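Local coordinates for protein putative NADPH-dependent oxidoreductase (Desulfitobacterium hafniense DCB-2, PDB 3DB2) that is a putative NADPH-dependent oxidoreductase, with a Rossmann domain that probably binds the dinucleotide and a C-terminal domain of the GFO/IDH/MocA type, at residues P178-N189 and L231-S242. Numbering follows the deposited sequence.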
loop_
_atom_site.group_PDB
_atom_site.type_symbol
_atom_site.label_atom_id
_atom_site.label_comp_id
_atom_site.label_asym_id
_atom_site.label_seq_id
_atom_site.Cartn_x
_atom_site.Cartn_y
_atom_site.Cartn_z
ATOM N N PRO C 178 4.238 1.541 16.037
ATOM C CA PRO C 178 3.022 0.817 15.679
ATOM C C PRO C 178 3.358 -0.515 15.015
ATOM O O PRO C 178 2.499 -1.412 14.948
ATOM C CB PRO C 178 2.277 1.787 14.752
ATOM C CG PRO C 178 3.378 2.617 14.147
ATOM C CD PRO C 178 4.349 2.811 15.287
ATOM N N LEU C 179 4.578 -0.686 14.524
ATOM C CA LEU C 179 4.880 -1.979 13.872
ATOM C C LEU C 179 4.659 -3.167 14.794
ATOM O O LEU C 179 4.159 -4.228 14.395
ATOM C CB LEU C 179 6.326 -1.950 13.422
ATOM C CG LEU C 179 6.846 -2.978 12.438
ATOM C CD1 LEU C 179 5.829 -3.207 11.331
ATOM C CD2 LEU C 179 8.201 -2.510 11.934
ATOM N N THR C 180 5.030 -3.002 16.077
ATOM C CA THR C 180 4.736 -4.059 17.050
ATOM C C THR C 180 3.273 -4.116 17.435
ATOM O O THR C 180 2.604 -5.131 17.232
ATOM C CB THR C 180 5.590 -3.849 18.320
ATOM O OG1 THR C 180 6.977 -4.053 18.018
ATOM C CG2 THR C 180 5.223 -4.876 19.367
ATOM N N GLN C 181 2.727 -3.045 17.989
ATOM C CA GLN C 181 1.401 -3.020 18.575
ATOM C C GLN C 181 0.309 -3.295 17.542
ATOM O O GLN C 181 -0.671 -3.976 17.853
ATOM C CB GLN C 181 1.079 -1.669 19.225
ATOM C CG GLN C 181 1.677 -1.355 20.563
ATOM C CD GLN C 181 2.383 -2.527 21.223
ATOM O OE1 GLN C 181 1.784 -3.304 21.970
ATOM N NE2 GLN C 181 3.684 -2.628 20.933
ATOM N N LEU C 182 0.481 -2.726 16.350
ATOM C CA LEU C 182 -0.505 -2.833 15.282
ATOM C C LEU C 182 0.003 -3.842 14.259
ATOM O O LEU C 182 -0.730 -4.737 13.839
ATOM C CB LEU C 182 -0.777 -1.488 14.598
ATOM C CG LEU C 182 -1.221 -0.319 15.476
ATOM C CD1 LEU C 182 -1.657 0.885 14.632
ATOM C CD2 LEU C 182 -2.343 -0.750 16.403
ATOM N N GLY C 183 1.237 -3.740 13.824
ATOM C CA GLY C 183 1.713 -4.525 12.705
ATOM C C GLY C 183 1.697 -6.018 12.942
ATOM O O GLY C 183 1.556 -6.794 11.999
ATOM N N VAL C 184 1.888 -6.472 14.200
ATOM C CA VAL C 184 2.003 -7.929 14.381
ATOM C C VAL C 184 0.725 -8.639 13.997
ATOM O O VAL C 184 0.693 -9.795 13.577
ATOM C CB VAL C 184 2.388 -8.199 15.851
ATOM C CG1 VAL C 184 2.175 -9.656 16.233
ATOM C CG2 VAL C 184 3.844 -7.809 16.047
ATOM N N HIS C 185 -0.407 -7.925 14.135
ATOM C CA HIS C 185 -1.700 -8.455 13.704
ATOM C C HIS C 185 -1.694 -8.742 12.200
ATOM O O HIS C 185 -2.027 -9.851 11.765
ATOM C CB HIS C 185 -2.838 -7.490 13.965
ATOM C CG HIS C 185 -3.250 -7.266 15.377
ATOM N ND1 HIS C 185 -4.279 -7.959 15.974
ATOM C CD2 HIS C 185 -2.769 -6.408 16.305
ATOM C CE1 HIS C 185 -4.410 -7.533 17.211
ATOM N NE2 HIS C 185 -3.514 -6.593 17.436
ATOM N N GLN C 186 -1.288 -7.706 11.459
ATOM C CA GLN C 186 -1.239 -7.852 9.988
ATOM C C GLN C 186 -0.117 -8.751 9.521
ATOM O O GLN C 186 -0.295 -9.510 8.543
ATOM C CB GLN C 186 -1.167 -6.471 9.317
ATOM C CG GLN C 186 -2.445 -5.662 9.557
ATOM C CD GLN C 186 -3.620 -6.091 8.699
ATOM O OE1 GLN C 186 -3.874 -7.257 8.393
ATOM N NE2 GLN C 186 -4.401 -5.094 8.325
ATOM N N ILE C 187 1.045 -8.743 10.182
ATOM C CA ILE C 187 2.077 -9.726 9.900
ATOM C C ILE C 187 1.588 -11.154 10.046
ATOM O O ILE C 187 1.846 -12.046 9.207
ATOM C CB ILE C 187 3.313 -9.480 10.789
ATOM C CG1 ILE C 187 3.901 -8.099 10.427
ATOM C CG2 ILE C 187 4.319 -10.606 10.689
ATOM C CD1 ILE C 187 4.990 -7.677 11.376
ATOM N N ASP C 188 0.833 -11.433 11.097
ATOM C CA ASP C 188 0.232 -12.758 11.256
ATOM C C ASP C 188 -0.797 -12.986 10.146
ATOM O O ASP C 188 -0.759 -14.091 9.568
ATOM C CB ASP C 188 -0.399 -12.937 12.628
ATOM C CG ASP C 188 -0.840 -14.395 12.767
ATOM O OD1 ASP C 188 0.048 -15.276 12.881
ATOM O OD2 ASP C 188 -2.064 -14.607 12.734
ATOM N N ASN C 189 -1.652 -12.007 9.861
ATOM C CA ASN C 189 -2.594 -12.206 8.760
ATOM C C ASN C 189 -1.873 -12.535 7.467
ATOM O O ASN C 189 -2.321 -13.396 6.710
ATOM C CB ASN C 189 -3.502 -10.986 8.561
ATOM C CG ASN C 189 -4.503 -10.875 9.698
ATOM O OD1 ASN C 189 -4.789 -11.858 10.381
ATOM N ND2 ASN C 189 -5.023 -9.665 9.858
ATOM N N LEU C 231 3.130 -3.488 4.004
ATOM C CA LEU C 231 2.472 -3.239 5.277
ATOM C C LEU C 231 2.713 -1.796 5.709
ATOM O O LEU C 231 3.864 -1.422 5.891
ATOM C CB LEU C 231 2.981 -4.204 6.335
ATOM C CG LEU C 231 2.541 -3.912 7.777
ATOM C CD1 LEU C 231 1.031 -3.963 7.915
ATOM C CD2 LEU C 231 3.173 -4.920 8.714
ATOM N N GLY C 232 1.663 -1.019 5.878
ATOM C CA GLY C 232 1.752 0.335 6.415
ATOM C C GLY C 232 1.253 0.324 7.846
ATOM O O GLY C 232 0.199 -0.239 8.124
ATOM N N THR C 233 2.047 0.895 8.746
ATOM C CA THR C 233 1.685 1.004 10.169
ATOM C C THR C 233 1.903 2.464 10.556
ATOM O O THR C 233 2.958 3.031 10.266
ATOM C CB THR C 233 2.480 0.072 11.087
ATOM O OG1 THR C 233 3.877 0.141 10.789
ATOM C CG2 THR C 233 2.027 -1.369 10.886
ATOM N N ASN C 234 0.921 3.122 11.142
ATOM C CA ASN C 234 0.963 4.570 11.263
ATOM C C ASN C 234 0.281 4.972 12.562
ATOM O O ASN C 234 -0.815 4.449 12.801
ATOM C CB ASN C 234 0.279 5.079 9.985
ATOM C CG ASN C 234 0.463 6.565 9.777
ATOM O OD1 ASN C 234 0.308 7.262 10.773
ATOM N ND2 ASN C 234 0.762 6.984 8.542
ATOM N N TRP C 235 0.914 5.825 13.347
ATOM C CA TRP C 235 0.333 6.254 14.632
ATOM C C TRP C 235 -0.059 7.720 14.575
ATOM O O TRP C 235 -0.185 8.375 15.597
ATOM C CB TRP C 235 1.305 5.970 15.792
ATOM C CG TRP C 235 0.998 4.750 16.608
ATOM C CD1 TRP C 235 -0.138 3.979 16.613
ATOM C CD2 TRP C 235 1.867 4.133 17.581
ATOM N NE1 TRP C 235 -0.030 2.960 17.487
ATOM C CE2 TRP C 235 1.192 3.016 18.113
ATOM C CE3 TRP C 235 3.148 4.388 18.079
ATOM C CZ2 TRP C 235 1.714 2.165 19.085
ATOM C CZ3 TRP C 235 3.659 3.538 19.041
ATOM C CH2 TRP C 235 2.968 2.438 19.548
ATOM N N ALA C 236 -0.211 8.236 13.359
ATOM C CA ALA C 236 -0.370 9.665 13.105
ATOM C C ALA C 236 -1.586 10.006 12.270
ATOM O O ALA C 236 -1.565 11.063 11.623
ATOM C CB ALA C 236 0.911 10.140 12.405
ATOM N N CYS C 237 -2.599 9.120 12.263
ATOM C CA CYS C 237 -3.809 9.379 11.499
ATOM C C CYS C 237 -5.033 8.641 12.009
ATOM O O CYS C 237 -4.974 7.719 12.809
ATOM C CB CYS C 237 -3.548 9.020 10.013
ATOM S SG CYS C 237 -3.160 7.253 9.803
ATOM N N PRO C 238 -6.229 9.034 11.577
ATOM C CA PRO C 238 -7.417 8.277 11.977
ATOM C C PRO C 238 -7.336 6.788 11.643
ATOM O O PRO C 238 -6.624 6.393 10.708
ATOM C CB PRO C 238 -8.530 8.928 11.180
ATOM C CG PRO C 238 -8.055 10.343 11.033
ATOM C CD PRO C 238 -6.569 10.211 10.754
ATOM N N GLY C 239 -8.051 5.981 12.430
ATOM C CA GLY C 239 -7.953 4.539 12.374
ATOM C C GLY C 239 -8.325 3.928 11.027
ATOM O O GLY C 239 -9.350 4.243 10.415
ATOM N N VAL C 240 -7.472 3.023 10.556
ATOM C CA VAL C 240 -7.686 2.252 9.340
ATOM C C VAL C 240 -7.155 0.830 9.626
ATOM O O VAL C 240 -6.070 0.739 10.211
ATOM C CB VAL C 240 -6.944 2.722 8.084
ATOM C CG1 VAL C 240 -7.191 1.789 6.887
ATOM C CG2 VAL C 240 -7.306 4.150 7.728
ATOM N N PHE C 241 -7.930 -0.154 9.211
ATOM C CA PHE C 241 -7.514 -1.551 9.184
ATOM C C PHE C 241 -8.009 -2.091 7.829
ATOM O O PHE C 241 -9.214 -2.296 7.684
ATOM C CB PHE C 241 -8.037 -2.407 10.309
ATOM C CG PHE C 241 -7.521 -3.819 10.465
ATOM C CD1 PHE C 241 -7.765 -4.845 9.553
ATOM C CD2 PHE C 241 -6.768 -4.164 11.582
ATOM C CE1 PHE C 241 -7.298 -6.129 9.675
ATOM C CE2 PHE C 241 -6.273 -5.448 11.718
ATOM C CZ PHE C 241 -6.525 -6.428 10.784
ATOM N N SER C 242 -7.048 -2.349 6.942
ATOM C CA SER C 242 -7.427 -2.829 5.609
ATOM C C SER C 242 -6.466 -3.890 5.087
ATOM O O SER C 242 -5.322 -3.969 5.499
ATOM C CB SER C 242 -7.501 -1.645 4.654
ATOM O OG SER C 242 -6.284 -0.941 4.591
#
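Gln186 extends from its helix between Leu231 and Phe241 of the other segment. CB rests on Leu231 CD1 at 3.6 Å. With CG beside the backbone N (chi1 -65°) and a second bend at chi2, the chain folds so that the amide lies over one face of Phe241, the two planes 26° apart. CD stands 3.6 Å from Phe241 CZ; NE2 sits over the ring, displaced toward the rim, and hydrogen-bonds to Val153 O on strand 147-155. OE1 accepts from Asn189 ND2 at 3.0 Å, with the donor above the carbonyl plane, which helps fix the amide's rotation. The same ND2 meets the edge of Phe241 and also hydrogen-bonds to Ser126 OG.

Here helix 183-194 packs on the large mixed sheet of the C-terminal domain, the open-faced alpha/beta arrangement of the GFO/IDH/MocA family; residues 183-189 run nearly antiparallel to strand 231-234, the axes of these short pieces 9.2 Å apart at their closest. Leu231 CD2 fits against Ile187 CG1, and the methyl CG2 of Thr233 lies 3.7 Å from Gly183 CA, where the helix has no side chain. Thr233 OG1 turns to Asn217 ND2 on the neighbouring strand.

Past the strand end, Trp235 lays its indole across Pro178. CB of the proline stands 3.5 Å from the centroid of the five-membered ring, almost on its normal, a CH-pi contact, while Pro178 CD lies over the same face, 3.4 Å from Trp235 CE3. Gln181 CG comes in at the edge, and Leu182 CD1 approaches obliquely near NE1. A serine in place of Trp235 would probably leave the proline face uncovered and open a gap beside Leu182 and Gln181. Asn234 makes an Asx turn through OD1 to Ala236 N, and its ND2 hydrogen-bonds to Ser148 OG of the second subunit.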